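Local coordinates for protein ciona betagamma-crystallin (Ciona intestinalis, PDB 2BV2) that is a calcium-binding betagamma-crystallin that probably serves as a structural component of the sea squirt's neuroectodermal visual system, at residues A[35-40]-A[57-62]. Sequence-based numbering, arbitrary orientation.
Sequences SSIIVE and YKLTPG. With CA (calcium ion), chain C.
Val39 lies over one face of the flat Thr60–Pro61 peptide: its CG1 sits 3.7 Å from Pro61 N, and its CB comes within 3.6 Å of Thr60 O. Thr60 O also accepts a hydrogen bond from Tyr64 OH. The valine carbonyl is met in its own plane by Gly62 N, whose hydrogen bond to Val39 O (2.9 Å) is fairly straight at 166°, while Pro61 CA adds a CH···O contact to the same oxygen. In return Val39 N donates to Gly62 O at 2.8 Å, completing an antiparallel hydrogen-bonded pair. Glycine suits this position because, with phi at 144°, any side chain would collide with Pro61 O; the closed proline ring suits a turning chain.

With CG1 anti to the backbone N (chi1 177°), Val39 turns CG2 to Leu59, 3.8 Å from its CB. An alanine here keeps CB over Thr60 O but lacks both methyls, and would probably leave a gap beside Leu59 CB and over Pro61 N. Ile37 crosses Leu59 at about a right angle, CD1 resting 3.7 Å from Leu59 CD2. Branched aliphatic chains suit this buried interior, where Leu59 also meets Trp70 and Val46.

At the far end Ser35 and Ser36 form a classic beta bulge opposite Phe6, and Ser35 OG binds calcium at 2.4 Å, alongside Glu7 O, Ile33 O, Asp75 and a water. Serine suits the place because its hydroxyl oxygen is a hard ligand, the kind calcium prefers.

Leaving one sheet after Leu59, the chain crosses to the other and pairs there with strand 36-41. This exchange, a strand of the second Greek key completing the sheet of the first, is the hallmark of the betagamma-crystallin sandwich, whose calcium sites bridge the two motifs.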
loop_
_atom_site.group_PDB
_atom_site.type_symbol
_atom_site.label_atom_id
_atom_site.label_comp_id
_atom_site.label_asym_id
_atom_site.label_seq_id
_atom_site.Cartn_x
_atom_site.Cartn_y
_atom_site.Cartn_z
ATOM N N SER A 35 5.038 1.468 5.366
ATOM C CA SER A 35 4.783 1.175 6.756
ATOM C C SER A 35 3.437 1.728 7.276
ATOM O O SER A 35 3.026 1.370 8.360
ATOM C CB SER A 35 5.950 1.705 7.585
ATOM O OG SER A 35 7.171 1.059 7.250
ATOM N N SER A 36 2.779 2.633 6.535
ATOM C CA SER A 36 1.391 2.986 6.807
ATOM C C SER A 36 0.680 3.396 5.515
ATOM O O SER A 36 1.330 3.660 4.488
ATOM C CB SER A 36 1.305 4.113 7.834
ATOM O OG SER A 36 1.919 5.303 7.373
ATOM N N ILE A 37 -0.650 3.435 5.581
ATOM C CA ILE A 37 -1.491 3.624 4.395
ATOM C C ILE A 37 -2.749 4.393 4.752
ATOM O O ILE A 37 -3.329 4.163 5.800
ATOM C CB ILE A 37 -1.915 2.262 3.754
ATOM C CG1 ILE A 37 -0.702 1.488 3.212
ATOM C CG2 ILE A 37 -2.943 2.481 2.631
ATOM C CD1 ILE A 37 -1.082 0.116 2.654
ATOM N N ILE A 38 -3.161 5.306 3.870
ATOM C CA ILE A 38 -4.462 5.929 3.952
ATOM C C ILE A 38 -5.211 5.609 2.667
ATOM O O ILE A 38 -4.729 5.906 1.566
ATOM C CB ILE A 38 -4.375 7.453 4.115
ATOM C CG1 ILE A 38 -3.745 7.774 5.478
ATOM C CG2 ILE A 38 -5.785 8.086 3.952
ATOM C CD1 ILE A 38 -3.576 9.248 5.770
ATOM N N VAL A 39 -6.381 4.984 2.794
ATOM C CA VAL A 39 -7.261 4.829 1.634
ATOM C C VAL A 39 -8.283 5.953 1.693
ATOM O O VAL A 39 -9.121 5.980 2.588
ATOM C CB VAL A 39 -7.956 3.456 1.607
ATOM C CG1 VAL A 39 -8.914 3.353 0.431
ATOM C CG2 VAL A 39 -6.943 2.325 1.522
ATOM N N GLU A 40 -8.213 6.880 0.736
ATOM C CA GLU A 40 -9.162 7.994 0.676
ATOM C C GLU A 40 -10.493 7.554 0.085
ATOM O O GLU A 40 -11.551 7.914 0.594
ATOM C CB GLU A 40 -8.592 9.148 -0.141
ATOM C CG GLU A 40 -7.257 9.666 0.363
ATOM C CD GLU A 40 -7.365 10.492 1.632
ATOM O OE1 GLU A 40 -8.439 10.509 2.268
ATOM O OE2 GLU A 40 -6.360 11.138 1.996
ATOM N N TYR A 57 -3.831 -8.230 0.832
ATOM C CA TYR A 57 -4.532 -7.579 1.936
ATOM C C TYR A 57 -5.567 -6.622 1.368
ATOM O O TYR A 57 -5.239 -5.794 0.506
ATOM C CB TYR A 57 -3.568 -6.820 2.844
ATOM C CG TYR A 57 -2.360 -7.627 3.243
ATOM C CD1 TYR A 57 -2.419 -8.533 4.278
ATOM C CD2 TYR A 57 -1.148 -7.459 2.593
ATOM C CE1 TYR A 57 -1.317 -9.265 4.638
ATOM C CE2 TYR A 57 -0.046 -8.176 2.960
ATOM C CZ TYR A 57 -0.140 -9.078 3.975
ATOM O OH TYR A 57 0.943 -9.814 4.350
ATOM N N LYS A 58 -6.805 -6.738 1.855
ATOM C CA LYS A 58 -7.904 -5.893 1.417
ATOM C C LYS A 58 -8.065 -4.683 2.326
ATOM O O LYS A 58 -8.100 -4.802 3.557
ATOM C CB LYS A 58 -9.201 -6.693 1.427
ATOM C CG LYS A 58 -10.349 -6.038 0.684
ATOM C CD LYS A 58 -11.596 -6.898 0.837
ATOM C CE LYS A 58 -12.784 -6.272 0.180
ATOM N NZ LYS A 58 -14.013 -7.006 0.560
ATOM N N LEU A 59 -8.196 -3.522 1.700
ATOM C CA LEU A 59 -8.207 -2.245 2.398
ATOM C C LEU A 59 -9.362 -1.469 1.856
ATOM O O LEU A 59 -9.513 -1.373 0.633
ATOM C CB LEU A 59 -6.939 -1.453 2.080
ATOM C CG LEU A 59 -5.682 -1.647 2.905
ATOM C CD1 LEU A 59 -5.411 -3.077 3.221
ATOM C CD2 LEU A 59 -4.536 -0.997 2.140
ATOM N N THR A 60 -10.195 -0.960 2.758
ATOM C CA THR A 60 -11.307 -0.076 2.407
ATOM C C THR A 60 -10.991 1.302 2.971
ATOM O O THR A 60 -10.032 1.447 3.750
ATOM C CB THR A 60 -12.627 -0.618 2.977
ATOM O OG1 THR A 60 -12.523 -0.740 4.400
ATOM C CG2 THR A 60 -12.920 -1.982 2.390
ATOM N N PRO A 61 -11.765 2.324 2.565
ATOM C CA PRO A 61 -11.500 3.689 3.004
ATOM C C PRO A 61 -11.263 3.844 4.507
ATOM O O PRO A 61 -12.018 3.322 5.317
ATOM C CB PRO A 61 -12.755 4.444 2.546
ATOM C CG PRO A 61 -13.163 3.722 1.308
ATOM C CD PRO A 61 -12.924 2.270 1.659
ATOM N N GLY A 62 -10.209 4.576 4.857
ATOM C CA GLY A 62 -9.788 4.713 6.240
ATOM C C GLY A 62 -8.279 4.781 6.355
ATOM O O GLY A 62 -7.562 4.710 5.358
HETATM CA CA CA C . 9.128 1.808 6.115
HETATM O O HOH W 1 10.226 0.694 7.844
#